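Local coordinates for protein ofchtiv-allosamidin (PDB 6JMB) that probably hydrolyses chitin as an insect group IV chitinase of glycosyl hydrolase family 18, caught here with the inhibitor allosamidin in its substrate cleft, at residues C33-Y38 / V185-V190; V123-P128 / E141-L146; T145-L150 / L159-A164. All coordinates share one frame; numbering follows the deposited sequence.

Interaction 1: residues C33-Y38 / V185-V190; sequences CTHLVY and VDYIGV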
loop_
_atom_site.group_PDB
_atom_site.type_symbol
_atom_site.label_atom_id
_atom_site.label_comp_id
_atom_site.label_asym_id
_atom_site.label_seq_id
_atom_site.Cartn_x
_atom_site.Cartn_y
_atom_site.Cartn_z
ATOM N N CYS A 33 -0.486 2.928 -14.994
ATOM C CA CYS A 33 -0.026 1.794 -14.211
ATOM C C CYS A 33 0.456 0.714 -15.165
ATOM O O CYS A 33 -0.014 0.624 -16.304
ATOM C CB CYS A 33 -1.185 1.215 -13.397
ATOM S SG CYS A 33 -2.122 2.451 -12.484
ATOM N N THR A 34 1.402 -0.105 -14.704
ATOM C CA THR A 34 1.724 -1.341 -15.406
ATOM C C THR A 34 1.012 -2.539 -14.805
ATOM O O THR A 34 0.733 -3.511 -15.515
ATOM C CB THR A 34 3.234 -1.612 -15.403
ATOM O OG1 THR A 34 3.704 -1.731 -14.058
ATOM C CG2 THR A 34 3.978 -0.483 -16.092
ATOM N N HIS A 35 0.701 -2.468 -13.516
ATOM C CA HIS A 35 -0.015 -3.506 -12.798
ATOM C C HIS A 35 -1.096 -2.821 -11.985
ATOM O O HIS A 35 -0.824 -1.827 -11.305
ATOM C CB HIS A 35 0.934 -4.263 -11.863
ATOM C CG HIS A 35 2.028 -4.985 -12.586
ATOM N ND1 HIS A 35 3.046 -4.327 -13.242
ATOM C CD2 HIS A 35 2.253 -6.306 -12.769
ATOM C CE1 HIS A 35 3.851 -5.214 -13.799
ATOM N NE2 HIS A 35 3.391 -6.423 -13.530
ATOM N N LEU A 36 -2.324 -3.308 -12.096
ATOM C CA LEU A 36 -3.459 -2.757 -11.365
ATOM C C LEU A 36 -4.045 -3.867 -10.509
ATOM O O LEU A 36 -4.270 -4.977 -11.004
ATOM C CB LEU A 36 -4.510 -2.186 -12.330
ATOM C CG LEU A 36 -4.399 -0.667 -12.512
ATOM C CD1 LEU A 36 -4.978 -0.204 -13.842
ATOM C CD2 LEU A 36 -5.111 0.027 -11.351
ATOM N N VAL A 37 -4.260 -3.587 -9.225
ATOM C CA VAL A 37 -4.595 -4.621 -8.249
ATOM C C VAL A 37 -5.949 -4.314 -7.618
ATOM O O VAL A 37 -6.147 -3.237 -7.044
ATOM C CB VAL A 37 -3.504 -4.766 -7.177
ATOM C CG1 VAL A 37 -3.779 -5.991 -6.331
ATOM C CG2 VAL A 37 -2.123 -4.860 -7.828
ATOM N N TYR A 38 -6.873 -5.276 -7.705
ATOM C CA TYR A 38 -8.223 -5.152 -7.159
ATOM C C TYR A 38 -8.201 -5.549 -5.686
ATOM O O TYR A 38 -8.009 -6.723 -5.356
ATOM C CB TYR A 38 -9.141 -6.088 -7.943
ATOM C CG TYR A 38 -10.634 -5.918 -7.723
ATOM C CD1 TYR A 38 -11.267 -6.384 -6.567
ATOM C CD2 TYR A 38 -11.415 -5.335 -8.704
ATOM C CE1 TYR A 38 -12.642 -6.224 -6.387
ATOM C CE2 TYR A 38 -12.785 -5.182 -8.540
ATOM C CZ TYR A 38 -13.388 -5.627 -7.387
ATOM O OH TYR A 38 -14.747 -5.462 -7.242
ATOM N N VAL A 185 7.924 -15.322 -5.840
ATOM C CA VAL A 185 7.062 -14.235 -6.280
ATOM C C VAL A 185 7.695 -13.510 -7.457
ATOM O O VAL A 185 8.921 -13.505 -7.635
ATOM C CB VAL A 185 6.717 -13.252 -5.143
ATOM C CG1 VAL A 185 6.010 -13.988 -4.007
ATOM C CG2 VAL A 185 7.974 -12.542 -4.632
ATOM N N ASP A 186 6.839 -12.892 -8.268
ATOM C CA ASP A 186 7.326 -12.012 -9.322
ATOM C C ASP A 186 7.934 -10.743 -8.744
ATOM O O ASP A 186 8.937 -10.237 -9.261
ATOM C CB ASP A 186 6.189 -11.704 -10.289
ATOM C CG ASP A 186 5.796 -12.918 -11.092
ATOM O OD1 ASP A 186 6.508 -13.232 -12.070
ATOM O OD2 ASP A 186 4.812 -13.590 -10.728
ATOM N N TYR A 187 7.348 -10.214 -7.670
ATOM C CA TYR A 187 7.941 -9.096 -6.952
ATOM C C TYR A 187 7.304 -9.003 -5.576
ATOM O O TYR A 187 6.253 -9.602 -5.308
ATOM C CB TYR A 187 7.811 -7.756 -7.699
ATOM C CG TYR A 187 6.401 -7.364 -8.057
ATOM C CD1 TYR A 187 5.541 -6.823 -7.101
ATOM C CD2 TYR A 187 5.926 -7.518 -9.358
ATOM C CE1 TYR A 187 4.245 -6.454 -7.436
ATOM C CE2 TYR A 187 4.634 -7.154 -9.699
ATOM C CZ TYR A 187 3.796 -6.628 -8.731
ATOM O OH TYR A 187 2.507 -6.276 -9.065
ATOM N N ILE A 188 7.976 -8.246 -4.714
ATOM C CA ILE A 188 7.533 -7.960 -3.356
ATOM C C ILE A 188 7.182 -6.480 -3.278
ATOM O O ILE A 188 8.036 -5.615 -3.520
ATOM C CB ILE A 188 8.632 -8.303 -2.340
ATOM C CG1 ILE A 188 8.908 -9.805 -2.329
ATOM C CG2 ILE A 188 8.235 -7.836 -0.956
ATOM C CD1 ILE A 188 10.018 -10.203 -1.379
ATOM N N GLY A 189 5.929 -6.184 -2.946
ATOM C CA GLY A 189 5.524 -4.814 -2.705
ATOM C C GLY A 189 5.733 -4.461 -1.248
ATOM O O GLY A 189 4.965 -4.902 -0.392
ATOM N N VAL A 190 6.779 -3.700 -0.941
ATOM C CA VAL A 190 7.081 -3.362 0.446
ATOM C C VAL A 190 6.238 -2.157 0.842
ATOM O O VAL A 190 6.273 -1.115 0.178
ATOM C CB VAL A 190 8.579 -3.088 0.639
ATOM C CG1 VAL A 190 8.891 -2.874 2.107
ATOM C CG2 VAL A 190 9.408 -4.242 0.083
#

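Interaction 2: residues V123-P128 / E141-L146; sequences VDWEYP and EQFSTL. With AMI (allosamizoline), chain C.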
loop_
_atom_site.group_PDB
_atom_site.type_symbol
_atom_site.label_atom_id
_atom_site.label_comp_id
_atom_site.label_asym_id
_atom_site.label_seq_id
_atom_site.Cartn_x
_atom_site.Cartn_y
_atom_site.Cartn_z
ATOM N N VAL A 123 -0.879 -11.479 -2.564
ATOM C CA VAL A 123 -1.193 -11.956 -1.220
ATOM C C VAL A 123 -0.813 -10.875 -0.217
ATOM O O VAL A 123 0.361 -10.482 -0.127
ATOM C CB VAL A 123 -0.488 -13.283 -0.907
ATOM C CG1 VAL A 123 -0.916 -13.787 0.464
ATOM C CG2 VAL A 123 -0.813 -14.319 -1.977
ATOM N N ASP A 124 -1.810 -10.385 0.522
ATOM C CA ASP A 124 -1.646 -9.340 1.529
ATOM C C ASP A 124 -2.162 -9.838 2.879
ATOM O O ASP A 124 -3.112 -9.286 3.441
ATOM C CB ASP A 124 -2.392 -8.078 1.070
ATOM C CG ASP A 124 -2.285 -6.928 2.051
ATOM O OD1 ASP A 124 -1.309 -6.869 2.823
ATOM O OD2 ASP A 124 -3.187 -6.069 2.041
ATOM N N TRP A 125 -1.555 -10.902 3.397
ATOM C CA TRP A 125 -1.893 -11.415 4.717
ATOM C C TRP A 125 -1.258 -10.502 5.759
ATOM O O TRP A 125 -0.031 -10.363 5.801
ATOM C CB TRP A 125 -1.346 -12.839 4.818
ATOM C CG TRP A 125 -1.358 -13.522 6.170
ATOM C CD1 TRP A 125 -1.848 -13.052 7.363
ATOM C CD2 TRP A 125 -0.845 -14.829 6.435
ATOM N NE1 TRP A 125 -1.663 -13.997 8.354
ATOM C CE2 TRP A 125 -1.043 -15.090 7.808
ATOM C CE3 TRP A 125 -0.232 -15.804 5.641
ATOM C CZ2 TRP A 125 -0.651 -16.295 8.403
ATOM C CZ3 TRP A 125 0.155 -17.000 6.229
ATOM C CH2 TRP A 125 -0.047 -17.229 7.602
ATOM N N GLU A 126 -2.082 -9.879 6.600
ATOM C CA GLU A 126 -1.599 -8.919 7.597
ATOM C C GLU A 126 -1.886 -9.451 9.003
ATOM O O GLU A 126 -2.945 -9.174 9.571
ATOM C CB GLU A 126 -2.219 -7.530 7.343
ATOM C CG GLU A 126 -1.935 -7.039 5.918
ATOM C CD GLU A 126 -2.093 -5.547 5.712
ATOM O OE1 GLU A 126 -2.538 -4.830 6.629
ATOM O OE2 GLU A 126 -1.743 -5.080 4.606
ATOM N N TYR A 127 -0.953 -10.218 9.585
ATOM C CA TYR A 127 0.334 -10.617 9.019
ATOM C C TYR A 127 0.653 -11.974 9.624
ATOM O O TYR A 127 0.154 -12.303 10.704
ATOM C CB TYR A 127 1.452 -9.688 9.495
ATOM C CG TYR A 127 1.281 -8.247 9.130
ATOM C CD1 TYR A 127 1.751 -7.767 7.915
ATOM C CD2 TYR A 127 0.659 -7.357 9.998
ATOM C CE1 TYR A 127 1.598 -6.447 7.563
ATOM C CE2 TYR A 127 0.502 -6.027 9.646
ATOM C CZ TYR A 127 0.979 -5.591 8.430
ATOM O OH TYR A 127 0.845 -4.275 8.068
ATOM N N PRO A 128 1.516 -12.749 8.976
ATOM C CA PRO A 128 1.994 -13.984 9.607
ATOM C C PRO A 128 2.561 -13.697 10.989
ATOM O O PRO A 128 3.314 -12.735 11.185
ATOM C CB PRO A 128 3.077 -14.475 8.642
ATOM C CG PRO A 128 2.670 -13.901 7.311
ATOM C CD PRO A 128 2.081 -12.554 7.630
ATOM N N GLU A 141 6.939 -20.150 8.393
ATOM C CA GLU A 141 7.180 -21.258 7.476
ATOM C C GLU A 141 5.999 -21.459 6.539
ATOM O O GLU A 141 6.177 -21.605 5.322
ATOM C CB GLU A 141 7.466 -22.548 8.248
ATOM C CG GLU A 141 7.493 -23.767 7.336
ATOM C CD GLU A 141 7.528 -25.087 8.080
ATOM O OE1 GLU A 141 7.738 -25.088 9.310
ATOM O OE2 GLU A 141 7.346 -26.132 7.418
ATOM N N GLN A 142 4.782 -21.465 7.092
ATOM C CA GLN A 142 3.623 -21.824 6.282
ATOM C C GLN A 142 3.353 -20.791 5.198
ATOM O O GLN A 142 2.863 -21.146 4.122
ATOM C CB GLN A 142 2.390 -22.039 7.163
ATOM C CG GLN A 142 2.569 -23.075 8.272
ATOM C CD GLN A 142 3.126 -24.397 7.777
ATOM O OE1 GLN A 142 2.810 -24.848 6.681
ATOM N NE2 GLN A 142 3.958 -25.030 8.599
ATOM N N PHE A 143 3.659 -19.518 5.465
ATOM C CA PHE A 143 3.548 -18.492 4.434
ATOM C C PHE A 143 4.429 -18.831 3.238
ATOM O O PHE A 143 3.983 -18.776 2.086
ATOM C CB PHE A 143 3.937 -17.140 5.035
ATOM C CG PHE A 143 3.803 -15.974 4.089
ATOM C CD1 PHE A 143 2.591 -15.667 3.482
ATOM C CD2 PHE A 143 4.891 -15.157 3.843
ATOM C CE1 PHE A 143 2.479 -14.564 2.631
ATOM C CE2 PHE A 143 4.788 -14.064 2.989
ATOM C CZ PHE A 143 3.581 -13.766 2.391
ATOM N N SER A 144 5.682 -19.213 3.492
ATOM C CA SER A 144 6.572 -19.566 2.391
ATOM C C SER A 144 6.122 -20.838 1.682
ATOM O O SER A 144 6.222 -20.931 0.454
ATOM C CB SER A 144 8.009 -19.677 2.893
ATOM O OG SER A 144 8.526 -18.380 3.155
ATOM N N THR A 145 5.613 -21.825 2.429
ATOM C CA THR A 145 5.083 -23.023 1.785
ATOM C C THR A 145 3.903 -22.681 0.889
ATOM O O THR A 145 3.802 -23.180 -0.237
ATOM C CB THR A 145 4.685 -24.051 2.844
ATOM O OG1 THR A 145 5.843 -24.396 3.610
ATOM C CG2 THR A 145 4.121 -25.314 2.196
ATOM N N LEU A 146 3.011 -21.813 1.369
ATOM C CA LEU A 146 1.865 -21.395 0.570
ATOM C C LEU A 146 2.312 -20.750 -0.737
ATOM O O LEU A 146 1.778 -21.057 -1.809
ATOM C CB LEU A 146 1.013 -20.423 1.383
ATOM C CG LEU A 146 -0.159 -19.776 0.642
ATOM C CD1 LEU A 146 -1.206 -20.822 0.275
ATOM C CD2 LEU A 146 -0.775 -18.674 1.495
HETATM C C1 AMI C . -2.321 -1.248 3.249
HETATM C C2 AMI C . -3.176 -2.570 3.396
HETATM C C3 AMI C . -4.547 -2.113 3.334
HETATM C C4 AMI C . -4.515 -0.663 3.969
HETATM C C5 AMI C . -3.361 -0.095 3.289
HETATM C C6 AMI C . -2.793 1.190 3.995
HETATM C C7 AMI C . -2.016 -2.596 1.513
HETATM C C8 AMI C . -1.738 -4.482 -0.175
HETATM C C9 AMI C . -0.579 -2.231 -0.568
HETATM N N2 AMI C . -2.832 -3.328 2.388
HETATM N N7 AMI C . -1.448 -3.109 0.260
HETATM O O3 AMI C . -5.414 -3.021 4.013
HETATM O O4 AMI C . -5.638 0.153 3.664
HETATM O O6 AMI C . -2.530 0.880 5.348
HETATM O O7 AMI C . -1.751 -1.324 1.923
#

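Interaction 3: residues T145-L150 / L159-A164; sequences TLLKEL and LLLTVA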
loop_
_atom_site.group_PDB
_atom_site.type_symbol
_atom_site.label_atom_id
_atom_site.label_comp_id
_atom_site.label_asym_id
_atom_site.label_seq_id
_atom_site.Cartn_x
_atom_site.Cartn_y
_atom_site.Cartn_z
ATOM N N THR A 145 5.613 -21.825 2.429
ATOM C CA THR A 145 5.083 -23.023 1.785
ATOM C C THR A 145 3.903 -22.681 0.889
ATOM O O THR A 145 3.802 -23.180 -0.237
ATOM C CB THR A 145 4.685 -24.051 2.844
ATOM O OG1 THR A 145 5.843 -24.396 3.610
ATOM C CG2 THR A 145 4.121 -25.314 2.196
ATOM N N LEU A 146 3.011 -21.813 1.369
ATOM C CA LEU A 146 1.865 -21.395 0.570
ATOM C C LEU A 146 2.312 -20.750 -0.737
ATOM O O LEU A 146 1.778 -21.057 -1.809
ATOM C CB LEU A 146 1.013 -20.423 1.383
ATOM C CG LEU A 146 -0.159 -19.776 0.642
ATOM C CD1 LEU A 146 -1.206 -20.822 0.275
ATOM C CD2 LEU A 146 -0.775 -18.674 1.495
ATOM N N LEU A 147 3.302 -19.854 -0.667
ATOM C CA LEU A 147 3.785 -19.201 -1.882
ATOM C C LEU A 147 4.408 -20.205 -2.845
ATOM O O LEU A 147 4.198 -20.122 -4.062
ATOM C CB LEU A 147 4.790 -18.105 -1.525
ATOM C CG LEU A 147 4.236 -16.927 -0.716
ATOM C CD1 LEU A 147 5.377 -16.000 -0.303
ATOM C CD2 LEU A 147 3.168 -16.173 -1.498
ATOM N N LYS A 148 5.191 -21.154 -2.321
ATOM C CA LYS A 148 5.777 -22.191 -3.169
ATOM C C LYS A 148 4.695 -22.963 -3.918
ATOM O O LYS A 148 4.807 -23.205 -5.127
ATOM C CB LYS A 148 6.605 -23.140 -2.304
ATOM C CG LYS A 148 7.190 -24.320 -3.058
ATOM C CD LYS A 148 7.900 -25.265 -2.101
ATOM C CE LYS A 148 8.540 -26.428 -2.837
ATOM N NZ LYS A 148 9.006 -27.486 -1.897
ATOM N N GLU A 149 3.634 -23.352 -3.210
ATOM C CA GLU A 149 2.586 -24.166 -3.818
ATOM C C GLU A 149 1.740 -23.355 -4.795
ATOM O O GLU A 149 1.319 -23.874 -5.838
ATOM C CB GLU A 149 1.747 -24.826 -2.723
ATOM C CG GLU A 149 2.570 -25.822 -1.894
ATOM C CD GLU A 149 1.799 -26.462 -0.759
ATOM O OE1 GLU A 149 0.631 -26.090 -0.547
ATOM O OE2 GLU A 149 2.367 -27.341 -0.068
ATOM N N LEU A 150 1.492 -22.080 -4.487
ATOM C CA LEU A 150 0.820 -21.209 -5.448
ATOM C C LEU A 150 1.638 -21.081 -6.727
ATOM O O LEU A 150 1.102 -21.195 -7.835
ATOM C CB LEU A 150 0.582 -19.828 -4.835
ATOM C CG LEU A 150 -0.610 -19.700 -3.885
ATOM C CD1 LEU A 150 -0.427 -18.513 -2.949
ATOM C CD2 LEU A 150 -1.931 -19.571 -4.652
ATOM N N LEU A 159 0.448 -17.322 -14.745
ATOM C CA LEU A 159 -0.111 -16.296 -13.877
ATOM C C LEU A 159 0.955 -15.699 -12.964
ATOM O O LEU A 159 1.941 -16.351 -12.614
ATOM C CB LEU A 159 -1.231 -16.895 -13.027
ATOM C CG LEU A 159 -2.474 -17.293 -13.827
ATOM C CD1 LEU A 159 -3.388 -18.137 -12.967
ATOM C CD2 LEU A 159 -3.206 -16.060 -14.345
ATOM N N LEU A 160 0.737 -14.442 -12.582
ATOM C CA LEU A 160 1.632 -13.745 -11.670
ATOM C C LEU A 160 1.277 -14.067 -10.223
ATOM O O LEU A 160 0.121 -14.337 -9.889
ATOM C CB LEU A 160 1.514 -12.234 -11.874
ATOM C CG LEU A 160 1.962 -11.699 -13.234
ATOM C CD1 LEU A 160 1.576 -10.236 -13.383
ATOM C CD2 LEU A 160 3.460 -11.876 -13.396
ATOM N N LEU A 161 2.294 -14.037 -9.365
ATOM C CA LEU A 161 2.124 -14.176 -7.922
ATOM C C LEU A 161 2.966 -13.103 -7.255
ATOM O O LEU A 161 4.190 -13.077 -7.428
ATOM C CB LEU A 161 2.574 -15.561 -7.439
ATOM C CG LEU A 161 2.496 -15.765 -5.921
ATOM C CD1 LEU A 161 1.056 -15.687 -5.428
ATOM C CD2 LEU A 161 3.132 -17.095 -5.528
ATOM N N THR A 162 2.322 -12.220 -6.500
ATOM C CA THR A 162 3.019 -11.148 -5.798
ATOM C C THR A 162 2.582 -11.132 -4.344
ATOM O O THR A 162 1.613 -11.791 -3.959
ATOM C CB THR A 162 2.735 -9.785 -6.445
ATOM O OG1 THR A 162 1.351 -9.449 -6.275
ATOM C CG2 THR A 162 3.062 -9.821 -7.929
ATOM N N VAL A 163 3.326 -10.390 -3.521
ATOM C CA VAL A 163 2.957 -10.178 -2.129
ATOM C C VAL A 163 3.083 -8.703 -1.787
ATOM O O VAL A 163 3.798 -7.944 -2.445
ATOM C CB VAL A 163 3.806 -11.017 -1.145
ATOM C CG1 VAL A 163 3.540 -12.511 -1.333
ATOM C CG2 VAL A 163 5.295 -10.679 -1.299
ATOM N N ALA A 164 2.361 -8.310 -0.745
ATOM C CA ALA A 164 2.554 -7.040 -0.062
ATOM C C ALA A 164 3.004 -7.371 1.349
ATOM O O ALA A 164 2.415 -8.243 1.995
ATOM C CB ALA A 164 1.249 -6.249 -0.001
#

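Interaction 1: residues C33-Y38 / V185-V190
Tyr187 CG lies between its backbone N and carbonyl carbon (chi1 56°), while His35 CG stands anti to the carbonyl carbon, beside the backbone N (chi1 -63°); with these torsions the two rings reach toward each other from backbones whose nearest CA atoms, those of His35 and Tyr187, are 11.3 Å apart. The side chains run past one another in opposite directions and meet edge-to-face, a T-shaped pair with ring centroids 5.5 Å apart and planes at 88°. The tyrosine supplies the edge. Its CE2 lies over one face of the imidazole, 3.9 Å above the plane and displaced toward the rim, where it meets His35 CD2 at 4.0 Å. Its OH reaches further along the histidine, 3.7 Å from His35 CD2 and almost as near to His35 CB and CG. Strands 35-43 and 187-190 are not neighbours in the TIM barrel of this family 18 enzyme but face each other across its interior, and the contact fills part of the barrel core from side chains alone. Tyr187 also packs on Val7, Leu79 and Thr162, side chains of three further barrel strands. The imidazole of His35 is held in its rotation by Thr34, whose OG1 lies in the ring plane at the edge and is hydrogen-bonded to His35 ND1 at 2.8 Å; either atom could be the donor. Thr34 OG1 is itself tied to the backbone N of Val6 on strand 5-11. With an alanine here in place of the imidazole, the Tyr187 edge is likely to lose the face it packs on, and Thr34 OG1 its ring-nitrogen partner. On the other strand, Asp186 OD2 turns elsewhere, to a salt bridge with Arg151 and a hydrogen bond from Leu161 N.

Interaction 2: residues V123-P128 / E141-L146
Phe143 of helix 138-154 pushes its ring among Val123, Trp125 and Pro128, each meeting a different part of it. Pro128 CG sits over one face, 4.0 Å above the plane and toward the rim. The same carbon lies 3.7 Å above the Trp125 ring, over its centre, and is thus shared by both aromatic groups. Trp125 and Phe143 extend from facing backbones, pass alongside one another and meet obliquely, planes at 81°; the closest atoms are Trp125 CE3 and Phe143 CD1, 3.6 Å apart. Val123 CG1, anti to the backbone N (chi1 -176°), comes to the ring edge at Phe143 CE1, 4.1 Å away. The sequence VDWE closes the DxxDxDxE signature of family 18 chitinases. Asp124 points away from the helix, into the ligand pocket, where its OD2 lies 2.8 Å from N2 of allosamizoline; Glu126 OE2 is 3.0 Å from the same N2, and a cis peptide follows Glu126. Outside the pair, Trp125 NE1 bonds to Ser89 OG, helix 90-97 packs on Trp125 and Leu146, and Val163 of strand 160-165 touches both Val123 and Phe143.

Interaction 3: residues T145-L150 / L159-A164
Most of this contact is between apolar side chains, those of three leucines and a valine. Leu147 and Leu150 come from one face of the helix, Leu161 and Val163 from alternate positions of the strand. Leu147 CD2 touches both strand residues, Val163 CG1 at 3.7 Å and Leu161 CD2 at 4.1 Å, and its side chain runs obliquely over each. This methyl gets there because Leu147 CG stands anti to the carbonyl carbon (chi1 -64°), which swings the branched end toward the strand although the side chain leaves the helix to one side. Leu150 meets Leu161 at about a right angle: its CB lies 3.8 Å from Leu161 CD2, and the CD1 methyls of the two residues are 4.0 Å apart. Helix 138-154 links strands 120-124 and 160-165 in a right-handed beta-alpha-beta unit of the TIM barrel, and these residues form part of the apolar layer between the outer helix and the strand that follows it. The segment axes run nearly antiparallel, at 160°, with a closest approach of 9.8 Å. A second kind of contact sets a methyl against the helix backbone, where Leu161 CD2 packs 3.5 Å from the carbonyl oxygen of Leu147. The polar links lead to groups outside the two segments. Thr162, turned away from the helix, is hydrogen-bonded through OG1 to Asp122, and Glu149, whose side chain leaves the helix away from the strand, forms a salt bridge with Arg102 of helix 99-116. Val181 of helix 178-184 adds to the same apolar layer, touching both Leu147 and Val163.

How the interactions relate
Interactions 2 and 3, with centres about 9 Å apart, pack successive parts of helix 138-154 against strand 120-124 with the loop after it, and against strand 160-165, whereas interaction 1 lies within the barrel. Strand 160-165 joins them: Val123 O and Ala164 N, 3.0 Å apart, probably bond on one flank, and Gly189 N and Val163 O, 2.8 Å apart, on the other. Thr162 turns inward, its CG2 3.4 Å from Tyr187 CZ, so interaction 1 backs onto the inner side of the strand whose outer side forms interaction 3. Asp124, Glu126 and Ala164 belong to the allosamizoline pocket, while the Tyr187 side chain lies about 9 Å from the ligand.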